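Local atomic coordinates of glycoside hydrolase family 12 (PDB entry 5LU3), a protein that probably degrades cellulose as a glycoside hydrolase, of which this piece is the calcium-binding, family 64 carbohydrate-binding module. Residues 18-23 / 68-73. Numbering follows the deposited sequence.
Sequences YLWKTD and WYIHYK
Trp20 leans across the strand pair so that the benzene end of its indole meets Tyr72: CH2 sits over one face of the tyrosine ring, and CZ3 comes within 3.5 Å of Tyr72 CB. Tyr72 CD1 in turn meets the edge of the Tyr18 ring, 3.7 Å from its CD2, the two planes 41° apart. With CG anti to the backbone N (chi1 171°), Tyr72 runs alongside both partners, and its hydroxyl goes on to bond Gly14 O. Cutting Tyr72 back to an alanine takes away that ring, and would probably leave the indole's benzene end and the Tyr18 edge without their aromatic neighbour. Further along, Ile70 puts CG2 against the edge of the Trp20 ring, and Trp68 turns its CE3 edge to Thr22 O at 3.3 Å. Leu19, Lys21, Tyr69 and His71 occupy the other face; there a water bridges Lys21 NZ and Tyr69 OH, which also bonds Asp65, while Leu19 CD2 lies 3.8 Å from His71 CG. Six backbone bonds fix the register. Val81 of the second sheet packs on Trp20 and Tyr72, and Met83 on Ile70. Just past the strand, Asp23 binds calcium together with Asp24. The pairing of 18-22 with 68-73 is antiparallel, within a two-sheet β-sandwich.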
ATOM      1  N   TYR A  18      -1.456   7.168   8.747  1.00 11.42           N
ATOM      2  CA  TYR A  18      -1.186   7.958   7.560  1.00 11.88           C
ATOM      3  C   TYR A  18      -2.158   7.618   6.455  1.00 11.65           C
ATOM      4  O   TYR A  18      -2.642   6.479   6.342  1.00 11.91           O
ATOM      5  CB  TYR A  18       0.264   7.777   7.058  1.00 13.80           C
ATOM      6  CG  TYR A  18       1.260   8.032   8.153  1.00 16.24           C
ATOM      7  CD1 TYR A  18       1.467   9.313   8.640  1.00 19.22           C
ATOM      8  CD2 TYR A  18       1.897   6.985   8.790  1.00 16.25           C
ATOM      9  CE1 TYR A  18       2.354   9.547   9.700  1.00 21.69           C
ATOM     10  CE2 TYR A  18       2.757   7.202   9.854  1.00 19.22           C
ATOM     11  CZ  TYR A  18       2.983   8.468  10.304  1.00 19.02           C
ATOM     12  OH  TYR A  18       3.833   8.661  11.377  1.00 25.21           O
ATOM     13  N   LEU A  19      -2.401   8.619   5.615  1.00 12.38           N
ATOM     14  CA  LEU A  19      -3.249   8.490   4.413  1.00 11.35           C
ATOM     15  C   LEU A  19      -2.417   8.868   3.197  1.00 11.94           C
ATOM     16  O   LEU A  19      -1.907   9.987   3.123  1.00 12.45           O
ATOM     17  CB  LEU A  19      -4.455   9.411   4.524  1.00 13.02           C
ATOM     18  CG  LEU A  19      -5.346   9.183   5.731  1.00 14.64           C
ATOM     19  CD1 LEU A  19      -6.433  10.242   5.773  1.00 17.28           C
ATOM     20  CD2 LEU A  19      -5.947   7.793   5.693  1.00 15.86           C
ATOM     21  N   TRP A  20      -2.319   7.956   2.226  1.00 11.11           N
ATOM     22  CA  TRP A  20      -1.541   8.199   1.009  1.00 10.88           C
ATOM     23  C   TRP A  20      -2.412   7.876  -0.187  1.00 10.06           C
ATOM     24  O   TRP A  20      -3.304   7.049  -0.089  1.00 11.54           O
ATOM     25  CB  TRP A  20      -0.308   7.327   0.925  1.00 11.92           C
ATOM     26  CG  TRP A  20       0.650   7.506   2.048  1.00 13.08           C
ATOM     27  CD1 TRP A  20       1.221   8.656   2.451  1.00 16.13           C
ATOM     28  CD2 TRP A  20       1.086   6.500   2.959  1.00 12.52           C
ATOM     29  NE1 TRP A  20       2.042   8.425   3.522  1.00 16.76           N
ATOM     30  CE2 TRP A  20       1.977   7.103   3.853  1.00 14.15           C
ATOM     31  CE3 TRP A  20       0.837   5.130   3.078  1.00 13.97           C
ATOM     32  CZ2 TRP A  20       2.617   6.373   4.889  1.00 15.74           C
ATOM     33  CZ3 TRP A  20       1.489   4.413   4.088  1.00 14.26           C
ATOM     34  CH2 TRP A  20       2.359   5.047   4.964  1.00 16.28           C
ATOM     35  N   LYS A  21      -2.108   8.484  -1.329  1.00 10.53           N
ATOM     36  CA  LYS A  21      -2.756   8.086  -2.564  1.00 10.72           C
ATOM     37  C   LYS A  21      -1.740   8.013  -3.677  1.00 10.03           C
ATOM     38  O   LYS A  21      -0.728   8.698  -3.638  1.00 11.99           O
ATOM     39  CB  LYS A  21      -3.929   9.006  -2.925  1.00 11.62           C
ATOM     40  CG  LYS A  21      -3.549  10.422  -3.275  1.00 12.88           C
ATOM     41  CD  LYS A  21      -4.752  11.293  -3.566  1.00 14.94           C
ATOM     42  CE  LYS A  21      -4.296  12.711  -3.883  1.00 18.49           C
ATOM     43  NZ  LYS A  21      -5.435  13.612  -4.113  1.00 21.13           N
ATOM     44  N   THR A  22      -2.018   7.165  -4.656  1.00 10.09           N
ATOM     45  CA  THR A  22      -1.171   7.037  -5.819  1.00 10.85           C
ATOM     46  C   THR A  22      -1.993   6.589  -6.990  1.00  9.82           C
ATOM     47  O   THR A  22      -2.995   5.909  -6.828  1.00  9.72           O
ATOM     48  CB  THR A  22      -0.001   6.047  -5.555  1.00 10.88           C
ATOM     49  OG1 THR A  22       0.897   6.025  -6.654  1.00 12.97           O
ATOM     50  CG2 THR A  22      -0.486   4.637  -5.268  1.00 11.21           C
ATOM     51  N   ASP A  23      -1.530   6.916  -8.187  1.00 10.97           N
ATOM     52  CA  ASP A  23      -2.104   6.330  -9.389  1.00 11.98           C
ATOM     53  C   ASP A  23      -1.123   5.367 -10.069  1.00 11.13           C
ATOM     54  O   ASP A  23      -1.305   5.075 -11.251  1.00 12.94           O
ATOM     55  CB  ASP A  23      -2.647   7.386 -10.353  1.00 13.60           C
ATOM     56  CG  ASP A  23      -1.579   8.244 -10.971  1.00 15.73           C
ATOM     57  OD1 ASP A  23      -0.424   8.153 -10.553  1.00 17.97           O
ATOM     58  OD2 ASP A  23      -1.897   9.029 -11.910  1.00 23.23           O
ATOM     59  N   TRP A  68      -5.441   4.810  -6.029  1.00  8.87           N
ATOM     60  CA  TRP A  68      -5.427   3.913  -4.885  1.00  8.67           C
ATOM     61  C   TRP A  68      -5.249   4.757  -3.626  1.00  9.07           C
ATOM     62  O   TRP A  68      -4.250   5.470  -3.495  1.00 10.66           O
ATOM     63  CB  TRP A  68      -4.312   2.844  -5.030  1.00  9.52           C
ATOM     64  CG  TRP A  68      -4.617   1.851  -6.112  1.00  8.87           C
ATOM     65  CD1 TRP A  68      -5.208   0.649  -5.958  1.00  8.99           C
ATOM     66  CD2 TRP A  68      -4.368   1.998  -7.502  1.00  9.20           C
ATOM     67  NE1 TRP A  68      -5.338   0.012  -7.162  1.00  9.46           N
ATOM     68  CE2 TRP A  68      -4.840   0.836  -8.138  1.00  9.08           C
ATOM     69  CE3 TRP A  68      -3.792   2.996  -8.275  1.00  9.94           C
ATOM     70  CZ2 TRP A  68      -4.744   0.649  -9.524  1.00 10.16           C
ATOM     71  CZ3 TRP A  68      -3.701   2.806  -9.649  1.00 10.74           C
ATOM     72  CH2 TRP A  68      -4.174   1.645 -10.249  1.00 10.23           C
ATOM     73  N   TYR A  69      -6.229   4.658  -2.726  1.00  9.21           N
ATOM     74  CA  TYR A  69      -6.286   5.408  -1.473  1.00  9.25           C
ATOM     75  C   TYR A  69      -5.949   4.469  -0.328  1.00  9.33           C
ATOM     76  O   TYR A  69      -6.659   3.492  -0.087  1.00 10.33           O
ATOM     77  CB  TYR A  69      -7.704   5.985  -1.298  1.00  9.05           C
ATOM     78  CG  TYR A  69      -8.009   7.043  -2.329  1.00  9.60           C
ATOM     79  CD1 TYR A  69      -7.697   8.382  -2.102  1.00 10.72           C
ATOM     80  CD2 TYR A  69      -8.606   6.723  -3.537  1.00  9.76           C
ATOM     81  CE1 TYR A  69      -7.939   9.342  -3.051  1.00 11.54           C
ATOM     82  CE2 TYR A  69      -8.828   7.703  -4.517  1.00  9.33           C
ATOM     83  CZ  TYR A  69      -8.517   9.020  -4.252  1.00 10.53           C
ATOM     84  OH  TYR A  69      -8.741  10.029  -5.186  1.00 13.04           O
ATOM     85  N   ILE A  70      -4.831   4.766   0.333  1.00 10.21           N
ATOM     86  CA  ILE A  70      -4.206   3.864   1.306  1.00  9.65           C
ATOM     87  C   ILE A  70      -4.282   4.464   2.695  1.00 10.13           C
ATOM     88  O   ILE A  70      -3.884   5.612   2.897  1.00 11.53           O
ATOM     89  CB  ILE A  70      -2.733   3.660   0.923  1.00 11.10           C
ATOM     90  CG1 ILE A  70      -2.595   3.151  -0.515  1.00 11.69           C
ATOM     91  CG2 ILE A  70      -2.055   2.722   1.912  1.00 12.35           C
ATOM     92  CD1 ILE A  70      -1.469   3.777  -1.263  1.00 13.26           C
ATOM     93  N   HIS A  71      -4.769   3.655   3.634  1.00  9.56           N
ATOM     94  CA  HIS A  71      -4.791   4.012   5.042  1.00 10.11           C
ATOM     95  C   HIS A  71      -3.905   3.036   5.793  1.00  9.78           C
ATOM     96  O   HIS A  71      -4.131   1.836   5.764  1.00 10.71           O
ATOM     97  CB  HIS A  71      -6.227   3.915   5.528  1.00 12.08           C
ATOM     98  CG  HIS A  71      -6.435   4.284   6.955  1.00 14.50           C
ATOM     99  ND1 HIS A  71      -7.654   4.104   7.555  1.00 18.75           N
ATOM    100  CD2 HIS A  71      -5.608   4.757   7.926  1.00 15.48           C
ATOM    101  CE1 HIS A  71      -7.595   4.486   8.819  1.00 18.60           C
ATOM    102  NE2 HIS A  71      -6.362   4.877   9.072  1.00 17.19           N
ATOM    103  N   TYR A  72      -2.859   3.586   6.412  1.00  9.21           N
ATOM    104  CA  TYR A  72      -1.853   2.836   7.176  1.00  9.85           C
ATOM    105  C   TYR A  72      -1.976   3.178   8.648  1.00 10.40           C
ATOM    106  O   TYR A  72      -2.105   4.358   9.010  1.00 10.94           O
ATOM    107  CB  TYR A  72      -0.479   3.278   6.702  1.00  9.90           C
ATOM    108  CG  TYR A  72       0.761   2.825   7.452  1.00 10.02           C
ATOM    109  CD1 TYR A  72       1.121   3.386   8.684  1.00 10.51           C
ATOM    110  CD2 TYR A  72       1.618   1.875   6.901  1.00 10.29           C
ATOM    111  CE1 TYR A  72       2.302   3.027   9.312  1.00 11.11           C
ATOM    112  CE2 TYR A  72       2.806   1.496   7.545  1.00 11.11           C
ATOM    113  CZ  TYR A  72       3.139   2.082   8.750  1.00 10.57           C
ATOM    114  OH  TYR A  72       4.323   1.738   9.335  1.00 12.75           O
ATOM    115  N   LYS A  73      -1.870   2.166   9.506  1.00 10.43           N
ATOM    116  CA  LYS A  73      -1.693   2.420  10.939  1.00 10.74           C
ATOM    117  C   LYS A  73      -0.750   1.344  11.488  1.00 11.79           C
ATOM    118  O   LYS A  73      -0.954   0.135  11.254  1.00 12.10           O
ATOM    119  CB  LYS A  73      -3.025   2.422  11.695  1.00 11.44           C
ATOM    120  CG  LYS A  73      -2.860   2.783  13.168  1.00 12.39           C
ATOM    121  CD  LYS A  73      -4.166   2.680  13.940  1.00 12.70           C
ATOM    122  CE  LYS A  73      -3.998   3.112  15.385  1.00 13.63           C
ATOM    123  NZ  LYS A  73      -3.073   2.222  16.139  1.00 13.59           N
TER
HETATM  124  O   HOH W   1      -7.115  12.236  -6.108  1.00 35.38           O